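Local coordinates for protein SusD homolog (Bacteroides thetaiotaomicron, PDB 3EHN) that probably binds glycans at the outer membrane as a SusD-like lipoprotein, here holding galactose and N-acetylglucosamine, at residues F83-M88 with R490-A495; S115-A120 with I181-M186. One frame throughout, in Å; residues are numbered along the deposited sequence.

Contact 1 (F83-M88 with R490-A495); sequences FTDSRM and RFAPTA. With NDG (2-acetamido-2-deoxy-alpha-D-glucopyranose), chain C.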
loop_
_atom_site.group_PDB
_atom_site.type_symbol
_atom_site.label_atom_id
_atom_site.label_comp_id
_atom_site.label_asym_id
_atom_site.label_seq_id
_atom_site.Cartn_x
_atom_site.Cartn_y
_atom_site.Cartn_z
ATOM N N PHE A 83 -12.701 -14.584 2.266
ATOM C CA PHE A 83 -11.605 -14.728 3.204
ATOM C C PHE A 83 -11.691 -16.072 3.914
ATOM O O PHE A 83 -12.115 -16.163 5.068
ATOM C CB PHE A 83 -11.629 -13.560 4.197
ATOM C CG PHE A 83 -11.657 -12.193 3.532
ATOM C CD1 PHE A 83 -11.194 -12.018 2.229
ATOM C CD2 PHE A 83 -12.114 -11.070 4.228
ATOM C CE1 PHE A 83 -11.186 -10.750 1.633
ATOM C CE2 PHE A 83 -12.109 -9.796 3.641
ATOM C CZ PHE A 83 -11.644 -9.640 2.343
ATOM N N THR A 84 -11.299 -17.125 3.202
ATOM C CA THR A 84 -11.320 -18.476 3.754
ATOM C C THR A 84 -10.257 -18.596 4.841
ATOM O O THR A 84 -9.295 -17.821 4.882
ATOM C CB THR A 84 -11.032 -19.534 2.676
ATOM O OG1 THR A 84 -9.654 -19.468 2.296
ATOM C CG2 THR A 84 -11.884 -19.283 1.447
ATOM N N ASP A 85 -10.438 -19.579 5.712
ATOM C CA ASP A 85 -9.528 -19.819 6.819
ATOM C C ASP A 85 -8.066 -19.988 6.399
ATOM O O ASP A 85 -7.174 -19.439 7.047
ATOM C CB ASP A 85 -9.982 -21.060 7.585
ATOM C CG ASP A 85 -9.502 -21.070 9.021
ATOM O OD1 ASP A 85 -10.222 -20.518 9.885
ATOM O OD2 ASP A 85 -8.407 -21.620 9.281
ATOM N N SER A 86 -7.806 -20.739 5.326
ATOM C CA SER A 86 -6.419 -20.954 4.882
ATOM C C SER A 86 -5.799 -19.687 4.305
ATOM O O SER A 86 -4.660 -19.344 4.617
ATOM C CB SER A 86 -6.332 -22.081 3.841
ATOM O OG SER A 86 -6.778 -21.664 2.561
ATOM N N ARG A 87 -6.550 -18.990 3.465
ATOM C CA ARG A 87 -6.055 -17.772 2.858
ATOM C C ARG A 87 -5.834 -16.646 3.865
ATOM O O ARG A 87 -4.959 -15.799 3.684
ATOM C CB ARG A 87 -7.015 -17.327 1.764
ATOM C CG ARG A 87 -7.085 -18.322 0.630
ATOM C CD ARG A 87 -5.719 -18.521 0.004
ATOM N NE ARG A 87 -5.297 -17.351 -0.767
ATOM C CZ ARG A 87 -4.182 -17.299 -1.494
ATOM N NH1 ARG A 87 -3.381 -18.352 -1.537
ATOM N NH2 ARG A 87 -3.878 -16.214 -2.191
ATOM N N MET A 88 -6.620 -16.627 4.931
ATOM C CA MET A 88 -6.446 -15.590 5.929
ATOM C C MET A 88 -5.255 -15.892 6.837
ATOM O O MET A 88 -4.617 -14.975 7.339
ATOM C CB MET A 88 -7.725 -15.417 6.738
ATOM C CG MET A 88 -8.836 -14.774 5.947
ATOM S SD MET A 88 -8.329 -13.161 5.334
ATOM C CE MET A 88 -7.909 -13.555 3.652
ATOM N N ARG A 490 -10.320 -10.663 7.525
ATOM C CA ARG A 490 -10.743 -11.198 8.811
ATOM C C ARG A 490 -9.679 -12.198 9.257
ATOM O O ARG A 490 -8.917 -12.714 8.442
ATOM C CB ARG A 490 -12.130 -11.873 8.709
ATOM C CG ARG A 490 -12.144 -13.319 8.197
ATOM C CD ARG A 490 -13.548 -13.747 7.734
ATOM N NE ARG A 490 -13.539 -15.103 7.197
ATOM C CZ ARG A 490 -13.848 -16.194 7.891
ATOM N NH1 ARG A 490 -14.215 -16.105 9.162
ATOM N NH2 ARG A 490 -13.748 -17.387 7.323
ATOM N N PHE A 491 -9.596 -12.440 10.557
ATOM C CA PHE A 491 -8.637 -13.407 11.072
ATOM C C PHE A 491 -9.226 -14.807 10.841
ATOM O O PHE A 491 -10.430 -15.020 11.024
ATOM C CB PHE A 491 -8.406 -13.187 12.570
ATOM C CG PHE A 491 -7.706 -11.903 12.904
ATOM C CD1 PHE A 491 -6.363 -11.729 12.605
ATOM C CD2 PHE A 491 -8.383 -10.877 13.547
ATOM C CE1 PHE A 491 -5.704 -10.552 12.943
ATOM C CE2 PHE A 491 -7.730 -9.695 13.889
ATOM C CZ PHE A 491 -6.390 -9.534 13.587
ATOM N N ALA A 492 -8.390 -15.755 10.426
ATOM C CA ALA A 492 -8.864 -17.117 10.206
ATOM C C ALA A 492 -9.454 -17.594 11.526
ATOM O O ALA A 492 -8.802 -17.502 12.569
ATOM C CB ALA A 492 -7.714 -18.016 9.795
ATOM N N PRO A 493 -10.702 -18.089 11.508
ATOM C CA PRO A 493 -11.351 -18.570 12.732
ATOM C C PRO A 493 -10.526 -19.566 13.553
ATOM O O PRO A 493 -10.413 -19.447 14.779
ATOM C CB PRO A 493 -12.644 -19.172 12.206
ATOM C CG PRO A 493 -12.974 -18.249 11.068
ATOM C CD PRO A 493 -11.644 -18.116 10.372
ATOM N N THR A 494 -9.937 -20.539 12.872
ATOM C CA THR A 494 -9.145 -21.551 13.552
ATOM C C THR A 494 -8.021 -20.942 14.370
ATOM O O THR A 494 -7.506 -21.573 15.291
ATOM C CB THR A 494 -8.551 -22.561 12.556
ATOM O OG1 THR A 494 -7.603 -21.898 11.709
ATOM C CG2 THR A 494 -9.663 -23.169 11.709
ATOM N N ALA A 495 -7.646 -19.713 14.050
ATOM C CA ALA A 495 -6.569 -19.053 14.778
ATOM C C ALA A 495 -6.934 -18.845 16.250
ATOM O O ALA A 495 -6.053 -18.793 17.121
ATOM C CB ALA A 495 -6.236 -17.718 14.125
HETATM C C1 NDG C . -2.358 -19.281 -9.182
HETATM C C2 NDG C . -2.210 -19.730 -7.723
HETATM C C3 NDG C . -0.674 -19.899 -7.526
HETATM C C4 NDG C . -0.171 -21.000 -8.440
HETATM C C5 NDG C . -0.513 -20.653 -9.948
HETATM C C6 NDG C . 0.089 -21.694 -10.942
HETATM C C7 NDG C . -3.307 -18.674 -5.726
HETATM C C8 NDG C . -2.528 -18.743 -4.406
HETATM O O5 NDG C . -1.863 -20.206 -10.190
HETATM O O3 NDG C . -0.234 -20.226 -6.214
HETATM O O4 NDG C . 1.286 -21.345 -8.410
HETATM O O6 NDG C . -0.538 -21.473 -12.209
HETATM O O7 NDG C . -4.519 -18.826 -5.732
HETATM N N2 NDG C . -2.684 -18.758 -6.898
HETATM O O1 NDG C . -3.651 -18.931 -9.632
#
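Arg490 and Phe83 supply the first group of polar contacts, from side chain to backbone. NE of Arg490 donates to Phe83 O at 2.8 Å, lying in the carbonyl plane, with the oxygen near the edge of the guanidinium but 17° out of its plane; NH2 of Arg490 adds a weak bond to the same Phe83 O at 3.0 Å. The chain of Arg490 leaves between its own backbone N and carbonyl carbon (chi1 83°), then runs extended to NE, which carries the guanidinium along the Phe83 CB to that carbonyl. A leucine here would probably leave Phe83 O without these two donors and the turn before the helix less firmly tied to 490-495.

The second polar group belongs to Asp85, in the first turn of helix 85-110. Its OD2 takes the hydroxyl of Thr494 through the syn lone pair, OG1 to OD2 being 2.6 Å; a further bond from Thr494 N to OD1 is less certain, since the position of OD1 is in doubt. Thr84 is the N-cap, its OG1 accepting weakly from Arg87 N at 3.4 Å.

The apolar contact is Met88 CB on Ala492 CB at 4.0 Å; separately, CG and SD of Met88 lie against the carbonyl oxygen of Arg490. Phe489 packs edge-to-face on the Phe83 ring.

Arg87 turns the other way, paired with Glu78, with O7 of the bound N-acetylglucosamine over one guanidinium face; the sugar is hydrogen-bonded to Trp73 and Glu269. A capped helix start, fastened to a distant loop, thus borders the sugar site of this SusD-like protein.

Contact 2 (S115-A120 with I181-M186); sequences SPSEQA and ISYSVM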
loop_
_atom_site.group_PDB
_atom_site.type_symbol
_atom_site.label_atom_id
_atom_site.label_comp_id
_atom_site.label_asym_id
_atom_site.label_seq_id
_atom_site.Cartn_x
_atom_site.Cartn_y
_atom_site.Cartn_z
ATOM N N SER A 115 26.648 -1.989 23.867
ATOM C CA SER A 115 27.192 -1.651 22.561
ATOM C C SER A 115 26.224 -0.763 21.790
ATOM O O SER A 115 25.182 -1.222 21.325
ATOM C CB SER A 115 27.467 -2.930 21.765
ATOM O OG SER A 115 27.946 -2.628 20.466
ATOM N N PRO A 116 26.547 0.533 21.660
ATOM C CA PRO A 116 25.637 1.403 20.922
ATOM C C PRO A 116 25.436 0.924 19.489
ATOM O O PRO A 116 24.423 1.244 18.862
ATOM C CB PRO A 116 26.311 2.778 21.019
ATOM C CG PRO A 116 27.751 2.454 21.257
ATOM C CD PRO A 116 27.672 1.305 22.214
ATOM N N SER A 117 26.391 0.145 18.981
ATOM C CA SER A 117 26.304 -0.389 17.620
ATOM C C SER A 117 25.166 -1.387 17.487
ATOM O O SER A 117 24.372 -1.326 16.554
ATOM C CB SER A 117 27.614 -1.068 17.225
ATOM O OG SER A 117 28.578 -0.112 16.822
ATOM N N GLU A 118 25.098 -2.325 18.419
ATOM C CA GLU A 118 24.041 -3.309 18.377
ATOM C C GLU A 118 22.737 -2.605 18.708
ATOM O O GLU A 118 21.667 -3.056 18.311
ATOM C CB GLU A 118 24.320 -4.430 19.372
ATOM C CG GLU A 118 25.672 -5.089 19.184
ATOM C CD GLU A 118 25.731 -6.479 19.793
ATOM O OE1 GLU A 118 25.354 -6.644 20.969
ATOM O OE2 GLU A 118 26.161 -7.416 19.094
ATOM N N GLN A 119 22.828 -1.495 19.434
ATOM C CA GLN A 119 21.638 -0.728 19.776
ATOM C C GLN A 119 21.122 -0.028 18.528
ATOM O O GLN A 119 19.917 0.188 18.374
ATOM C CB GLN A 119 21.941 0.298 20.870
ATOM C CG GLN A 119 21.711 -0.260 22.258
ATOM C CD GLN A 119 20.362 -0.967 22.366
ATOM O OE1 GLN A 119 19.306 -0.353 22.176
ATOM N NE2 GLN A 119 20.395 -2.267 22.665
ATOM N N ALA A 120 22.045 0.317 17.637
ATOM C CA ALA A 120 21.702 0.965 16.378
ATOM C C ALA A 120 21.037 -0.063 15.468
ATOM O O ALA A 120 20.088 0.254 14.753
ATOM C CB ALA A 120 22.951 1.513 15.716
ATOM N N ILE A 181 23.899 8.325 16.364
ATOM C CA ILE A 181 24.828 7.452 15.633
ATOM C C ILE A 181 25.304 8.117 14.349
ATOM O O ILE A 181 24.504 8.499 13.501
ATOM C CB ILE A 181 24.171 6.107 15.262
ATOM C CG1 ILE A 181 23.934 5.272 16.525
ATOM C CG2 ILE A 181 25.043 5.363 14.273
ATOM C CD1 ILE A 181 25.197 4.788 17.208
ATOM N N SER A 182 26.617 8.224 14.196
ATOM C CA SER A 182 27.201 8.875 13.028
ATOM C C SER A 182 27.985 7.980 12.060
ATOM O O SER A 182 28.496 8.464 11.049
ATOM C CB SER A 182 28.098 10.005 13.513
ATOM O OG SER A 182 28.808 9.576 14.667
ATOM N N TYR A 183 28.082 6.689 12.359
ATOM C CA TYR A 183 28.820 5.768 11.492
ATOM C C TYR A 183 27.935 4.734 10.798
ATOM O O TYR A 183 26.969 4.236 11.366
ATOM C CB TYR A 183 29.902 5.037 12.291
ATOM C CG TYR A 183 29.368 4.447 13.559
ATOM C CD1 TYR A 183 29.126 5.251 14.662
ATOM C CD2 TYR A 183 29.038 3.100 13.639
ATOM C CE1 TYR A 183 28.558 4.731 15.819
ATOM C CE2 TYR A 183 28.464 2.564 14.797
ATOM C CZ TYR A 183 28.227 3.389 15.883
ATOM O OH TYR A 183 27.643 2.885 17.028
ATOM N N SER A 184 28.297 4.414 9.564
ATOM C CA SER A 184 27.581 3.445 8.763
ATOM C C SER A 184 27.276 2.196 9.586
ATOM O O SER A 184 28.173 1.639 10.213
ATOM C CB SER A 184 28.437 3.081 7.556
ATOM O OG SER A 184 27.748 2.224 6.668
ATOM N N VAL A 185 26.011 1.769 9.584
ATOM C CA VAL A 185 25.572 0.577 10.319
ATOM C C VAL A 185 25.192 -0.564 9.383
ATOM O O VAL A 185 24.264 -0.434 8.606
ATOM C CB VAL A 185 24.351 0.875 11.207
ATOM C CG1 VAL A 185 23.744 -0.428 11.702
ATOM C CG2 VAL A 185 24.761 1.757 12.382
ATOM N N MET A 186 25.916 -1.678 9.478
ATOM C CA MET A 186 25.695 -2.871 8.652
ATOM C C MET A 186 25.469 -2.633 7.168
ATOM O O MET A 186 24.587 -3.238 6.558
ATOM C CB MET A 186 24.536 -3.688 9.212
ATOM C CG MET A 186 24.899 -4.425 10.474
ATOM S SD MET A 186 24.143 -6.046 10.505
ATOM C CE MET A 186 22.421 -5.582 10.789
#
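Ser117 OG and Tyr183 OH are hydrogen-bonded at 3.1 Å, either being able to donate, and this is the bond that joins 115-120 to 181-186. The setting is the helical part of a SusD-like fold, whose family is grouped with the TPR proteins: the first turn of helix 116-140 meets the loop that follows helix 160-180 and leads to helix 197-215.

Tyr183 reaches over from an exposed position. With CG set between the backbone N and the carbonyl carbon (chi1 49°), the ring is directed at the helix start, and Ser117 OG meets it at the edge, near the ring plane, with CE2 of Tyr183 at 3.4 Å. The hydroxyl end of the tyrosine also rests against the backbone of Pro116. Within the loop, Ile181 CG2 lies 3.9 Å above one ring face, offset toward its rim, so a face and the hydroxyl of the ring are both engaged.

The rest of the contact is mostly apolar. CD1 of Ile181 approaches the Pro116 carbonyl oxygen and, more loosely, the proline CB. Val185 faces the helix and also packs on Ile121 and Ile124, further along it, and its backbone is hydrogen-bonded to Gly195; Ile181 and Val185 both also touch Val197 of helix 197-215. On the far side of helix 116-140, Glu118 forms a salt bridge to Lys24 of helix 20-36. Buried Ala120 is the small piece at the middle, its CB touched by two branched side chains: CG1 of Ile181 at 4.0 Å and CG2 of Val185 at 3.8 Å.

How the contacts relate
Contact 1 and contact 2 do not touch: their centres lie 40 Å apart and their nearest atoms about 28 Å. Helices 85-110 and 116-140 follow each other in the chain, and each contact takes the first turn of one of them. In sequence, both segments of contact 2 fall between the two of contact 1. Contact 2 is the shorter-range of the two, with 60 residues, 41 of them helical, between its segments, whereas contact 1 brings residues 402 apart together. Contact 1 sits beside the bound sugar, while contact 2 packs a helix start and a loop at a remote edge of the helical part, far from the ligand.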